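Local coordinates for protein yeast glycogen phosphorylase (Saccharomyces cerevisiae, PDB 1YGP) that belongs to the carbohydrate phosphorylase family, with a GT-B fold, and holds a bound pyridoxal-5'-phosphate, at residues D599-M604 and E832-E837; F620-R625 and K649-G654. All coordinates share one frame; numbering follows the deposited sequence.

Contact 1: D599-M604 and E832-E837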
# COMPACT_ATOMS: atom_id res chain seq x y z
N ASP A 599 -12.87 -38.17 26.89
CA ASP A 599 -13.88 -39.09 26.46
C ASP A 599 -14.80 -38.37 25.48
O ASP A 599 -15.86 -38.90 25.12
CB ASP A 599 -14.60 -39.59 27.71
CG ASP A 599 -15.63 -40.69 27.48
OD1 ASP A 599 -15.28 -41.76 26.98
OD2 ASP A 599 -16.80 -40.45 27.80
N THR A 600 -14.44 -37.19 24.98
CA THR A 600 -15.27 -36.50 24.02
C THR A 600 -14.69 -36.76 22.63
O THR A 600 -13.55 -36.38 22.36
CB THR A 600 -15.26 -35.00 24.28
OG1 THR A 600 -15.61 -34.76 25.64
CG2 THR A 600 -16.27 -34.31 23.40
N LEU A 601 -15.41 -37.42 21.72
CA LEU A 601 -14.88 -37.65 20.38
C LEU A 601 -15.08 -36.36 19.59
O LEU A 601 -16.19 -35.81 19.51
CB LEU A 601 -15.61 -38.77 19.63
CG LEU A 601 -15.19 -39.08 18.19
CD1 LEU A 601 -14.06 -40.10 18.16
CD2 LEU A 601 -16.36 -39.69 17.45
N PHE A 602 -13.97 -35.87 19.08
CA PHE A 602 -13.98 -34.73 18.20
C PHE A 602 -14.08 -35.27 16.77
O PHE A 602 -13.22 -35.99 16.26
CB PHE A 602 -12.71 -33.95 18.47
CG PHE A 602 -12.82 -33.00 19.68
CD1 PHE A 602 -13.48 -33.37 20.86
CD2 PHE A 602 -12.24 -31.73 19.60
CE1 PHE A 602 -13.54 -32.48 21.93
CE2 PHE A 602 -12.32 -30.85 20.68
CZ PHE A 602 -12.96 -31.23 21.85
N ASP A 603 -15.19 -34.94 16.14
CA ASP A 603 -15.50 -35.43 14.83
C ASP A 603 -15.59 -34.22 13.90
O ASP A 603 -16.59 -33.49 13.99
CB ASP A 603 -16.81 -36.18 14.99
CG ASP A 603 -17.48 -36.79 13.77
OD1 ASP A 603 -16.89 -36.81 12.68
OD2 ASP A 603 -18.61 -37.25 13.93
N MET A 604 -14.61 -33.98 12.99
CA MET A 604 -14.68 -32.82 12.12
C MET A 604 -14.85 -33.04 10.63
O MET A 604 -14.36 -34.03 10.08
CB MET A 604 -13.44 -31.91 12.26
CG MET A 604 -12.08 -32.41 12.68
SD MET A 604 -11.92 -32.57 14.48
CE MET A 604 -10.97 -31.17 14.96
N GLU A 832 -21.99 -45.91 14.76
CA GLU A 832 -22.17 -46.78 15.92
C GLU A 832 -20.85 -47.50 16.23
O GLU A 832 -20.41 -47.52 17.39
CB GLU A 832 -23.26 -47.78 15.62
CG GLU A 832 -24.28 -47.78 16.74
CD GLU A 832 -25.62 -48.36 16.34
OE1 GLU A 832 -26.42 -47.63 15.75
OE2 GLU A 832 -25.87 -49.54 16.61
N LEU A 833 -20.19 -48.03 15.19
CA LEU A 833 -18.87 -48.63 15.32
C LEU A 833 -17.83 -47.69 15.90
O LEU A 833 -17.23 -48.00 16.93
CB LEU A 833 -18.38 -49.13 13.97
CG LEU A 833 -18.88 -50.51 13.61
CD1 LEU A 833 -18.93 -50.72 12.11
CD2 LEU A 833 -17.97 -51.49 14.32
N VAL A 834 -17.65 -46.52 15.28
CA VAL A 834 -16.69 -45.50 15.71
C VAL A 834 -16.86 -45.24 17.20
O VAL A 834 -15.91 -45.37 17.98
CB VAL A 834 -16.92 -44.18 14.89
CG1 VAL A 834 -16.16 -43.00 15.46
CG2 VAL A 834 -16.33 -44.35 13.52
N ASP A 835 -18.11 -44.97 17.58
CA ASP A 835 -18.42 -44.63 18.95
C ASP A 835 -18.00 -45.69 19.94
O ASP A 835 -17.43 -45.34 20.99
CB ASP A 835 -19.90 -44.38 19.10
CG ASP A 835 -20.36 -43.00 18.67
OD1 ASP A 835 -19.81 -42.00 19.15
OD2 ASP A 835 -21.29 -42.93 17.87
N GLN A 836 -18.25 -46.96 19.62
CA GLN A 836 -17.90 -48.01 20.56
C GLN A 836 -16.40 -48.16 20.62
O GLN A 836 -15.85 -48.21 21.73
CB GLN A 836 -18.50 -49.33 20.13
N GLU A 837 -15.74 -48.18 19.46
CA GLU A 837 -14.29 -48.27 19.33
C GLU A 837 -13.60 -47.25 20.21
O GLU A 837 -12.92 -47.63 21.15
CB GLU A 837 -13.90 -48.02 17.90
CG GLU A 837 -13.81 -49.23 16.99
CD GLU A 837 -12.44 -49.86 17.13
OE1 GLU A 837 -11.49 -49.29 16.60
OE2 GLU A 837 -12.32 -50.89 17.78
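The carboxylate of Asp-835, whose OD1 lies 4.5 Å from CD2 of Leu-601, is shared by two basic groups: OD2 makes a salt bridge with Arg-625 NH2, and OD1 forms a long, weak ion pair with Lys-649 NZ. An aspartate suits this buried place because its short arm still reaches these cations, which probably help it stay ionised. Beside it, Leu-601 and Val-834 supply the apolar part of the contact. The leucine holds CG anti to its own backbone N (chi1 178°), and from there CD2 reaches CG1 of Val-834 at 3.9 Å, the two side chains crossing at about a right angle. Strand 601-606 belongs to the parallel six-stranded sheet of one of the two Rossmann-like domains of the GT-B fold, and helix 820-840 packs against it here. The approach is light, burying 84 Å² in all, with the closest alpha carbons, CA of Leu-601 and CA of Asp-835, 8.0 Å apart. Trp-845 of helix 842-856 touches both Leu-601 and Val-834, so the branched aliphatic pair also has an aromatic neighbour. Further along helix 820-840, His-839 ND1 is hydrogen-bonded to Asp-599 OD1, a polar tie to the residue two places before Leu-601.

Contact 2: F620-R625 and K649-G654; sequences FGIIYR and KVSIFG
Lys-649 lies against the guanidinium of Arg-625, and its chain can be followed outward. CB lies 4.1 Å from Arg-625 NH1. CG is anti to the backbone N of Lys-649 (chi1 -164°), and the chain then runs extended to CD, which sits over the centre of one face of the guanidinium, 3.9 Å from CZ. A turn about the CD-CE bond (chi4 72°) places NZ 4.0 Å from Arg-625 NH2, an approach without a hydrogen bond. The two long chains cross obliquely, and Arg-625 NH1 is also hydrogen-bonded to the carbonyl of Pro-647. Ile-622 fills the middle: its CD1 lies 3.4 Å from OG of Ser-651 and meets Phe-653 at the ring edge, in plane, 3.5 Å from CE1. A small serine lets the isoleucine come close to the strand, while the phenyl ring extends the apolar surface beside it. Helix segment 620-625 runs nearly antiparallel to strand 649-654, at 156°, as expected of helix 615-634 in a beta-alpha-beta crossover of a Rossmann-like domain. Lys-649 NZ has long, weak ion pairs with Asp-603 and Asp-835; the latter, salt-bridged to Arg-625, probably offsets part of the like charge, which is consistent with lysine methylenes lying over the guanidinium face.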
# COMPACT_ATOMS: atom_id res chain seq x y z
N PHE A 620 -27.63 -34.43 8.67
CA PHE A 620 -28.79 -35.31 8.85
C PHE A 620 -28.48 -36.41 9.85
O PHE A 620 -29.33 -36.81 10.65
CB PHE A 620 -29.21 -35.92 7.51
CG PHE A 620 -29.71 -34.89 6.52
CD1 PHE A 620 -30.18 -33.64 6.92
CD2 PHE A 620 -29.67 -35.18 5.15
CE1 PHE A 620 -30.58 -32.69 5.96
CE2 PHE A 620 -30.06 -34.24 4.21
CZ PHE A 620 -30.52 -32.99 4.61
N GLY A 621 -27.23 -36.86 9.85
CA GLY A 621 -26.78 -37.81 10.84
C GLY A 621 -26.78 -37.16 12.22
O GLY A 621 -27.17 -37.86 13.16
N ILE A 622 -26.39 -35.87 12.39
CA ILE A 622 -26.38 -35.23 13.71
C ILE A 622 -27.78 -35.12 14.23
O ILE A 622 -28.04 -35.60 15.34
CB ILE A 622 -25.80 -33.78 13.76
CG1 ILE A 622 -24.32 -33.83 13.52
CG2 ILE A 622 -26.00 -33.15 15.14
CD1 ILE A 622 -23.63 -32.49 13.71
N ILE A 623 -28.68 -34.51 13.45
CA ILE A 623 -30.07 -34.39 13.85
C ILE A 623 -30.61 -35.76 14.19
O ILE A 623 -31.18 -35.86 15.28
CB ILE A 623 -30.93 -33.76 12.75
CG1 ILE A 623 -30.45 -32.35 12.40
CG2 ILE A 623 -32.36 -33.66 13.25
CD1 ILE A 623 -31.17 -31.76 11.18
N TYR A 624 -30.41 -36.81 13.38
CA TYR A 624 -30.89 -38.16 13.70
C TYR A 624 -30.47 -38.56 15.11
O TYR A 624 -31.33 -38.90 15.92
CB TYR A 624 -30.35 -39.22 12.71
CG TYR A 624 -30.66 -40.65 13.19
CD1 TYR A 624 -31.94 -41.19 13.03
CD2 TYR A 624 -29.67 -41.37 13.88
CE1 TYR A 624 -32.23 -42.44 13.58
CE2 TYR A 624 -29.96 -42.61 14.44
CZ TYR A 624 -31.24 -43.14 14.28
OH TYR A 624 -31.51 -44.38 14.82
N ARG A 625 -29.18 -38.54 15.42
CA ARG A 625 -28.71 -38.92 16.73
C ARG A 625 -29.44 -38.07 17.76
O ARG A 625 -30.07 -38.66 18.64
CB ARG A 625 -27.21 -38.69 16.82
CG ARG A 625 -26.63 -38.98 18.20
CD ARG A 625 -25.20 -38.49 18.30
NE ARG A 625 -24.24 -39.58 18.25
CZ ARG A 625 -23.41 -39.79 19.28
NH1 ARG A 625 -23.47 -39.01 20.38
NH2 ARG A 625 -22.48 -40.73 19.20
N LYS A 649 -19.69 -36.42 22.12
CA LYS A 649 -19.17 -36.09 20.80
C LYS A 649 -19.26 -34.58 20.61
O LYS A 649 -20.08 -33.91 21.26
CB LYS A 649 -20.04 -36.79 19.77
CG LYS A 649 -19.59 -36.97 18.33
CD LYS A 649 -20.84 -37.36 17.57
CE LYS A 649 -20.60 -38.02 16.20
NZ LYS A 649 -20.07 -39.38 16.26
N VAL A 650 -18.41 -34.03 19.74
CA VAL A 650 -18.43 -32.64 19.32
C VAL A 650 -18.23 -32.74 17.82
O VAL A 650 -17.22 -33.29 17.34
CB VAL A 650 -17.25 -31.78 19.87
CG1 VAL A 650 -17.36 -30.38 19.32
CG2 VAL A 650 -17.30 -31.65 21.36
N SER A 651 -19.19 -32.26 17.07
CA SER A 651 -19.02 -32.17 15.63
C SER A 651 -18.50 -30.77 15.27
O SER A 651 -19.07 -29.72 15.60
CB SER A 651 -20.34 -32.43 14.96
OG SER A 651 -20.86 -33.70 15.35
N ILE A 652 -17.36 -30.74 14.59
CA ILE A 652 -16.68 -29.51 14.21
C ILE A 652 -16.87 -29.33 12.71
O ILE A 652 -16.46 -30.20 11.93
CB ILE A 652 -15.19 -29.66 14.61
CG1 ILE A 652 -15.02 -29.83 16.12
CG2 ILE A 652 -14.45 -28.44 14.12
CD1 ILE A 652 -15.29 -28.54 16.94
N PHE A 653 -17.53 -28.28 12.25
CA PHE A 653 -17.68 -28.02 10.82
C PHE A 653 -16.92 -26.74 10.50
O PHE A 653 -16.84 -25.82 11.33
CB PHE A 653 -19.14 -27.83 10.43
CG PHE A 653 -20.00 -29.07 10.48
CD1 PHE A 653 -20.54 -29.51 11.70
CD2 PHE A 653 -20.33 -29.75 9.30
CE1 PHE A 653 -21.40 -30.62 11.73
CE2 PHE A 653 -21.19 -30.86 9.36
CZ PHE A 653 -21.73 -31.29 10.57
N GLY A 654 -16.34 -26.64 9.32
CA GLY A 654 -15.66 -25.45 8.89
C GLY A 654 -15.62 -25.44 7.37
O GLY A 654 -15.60 -26.53 6.77

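From the N terminus, strand 601-606 comes first, followed directly by helix 615-634 and then by strand 649-654, its neighbour in the parallel sheet. Contact 2 closes the short loop of 23 residues between 620-625 and 649-654. Contact 1 closes a far longer one, 227 residues, when 832-837 on helix 820-840 returns to 599-604; contact 2 is nested inside it. The centres lie 11 Å apart, and the contacts touch directly: Leu-601 O and Val-650 N are probably hydrogen-bonded at 2.9 Å, joining the two strands. Together they tie adjacent strands of one sheet to the crossover helix and to a helix from late in the sequence.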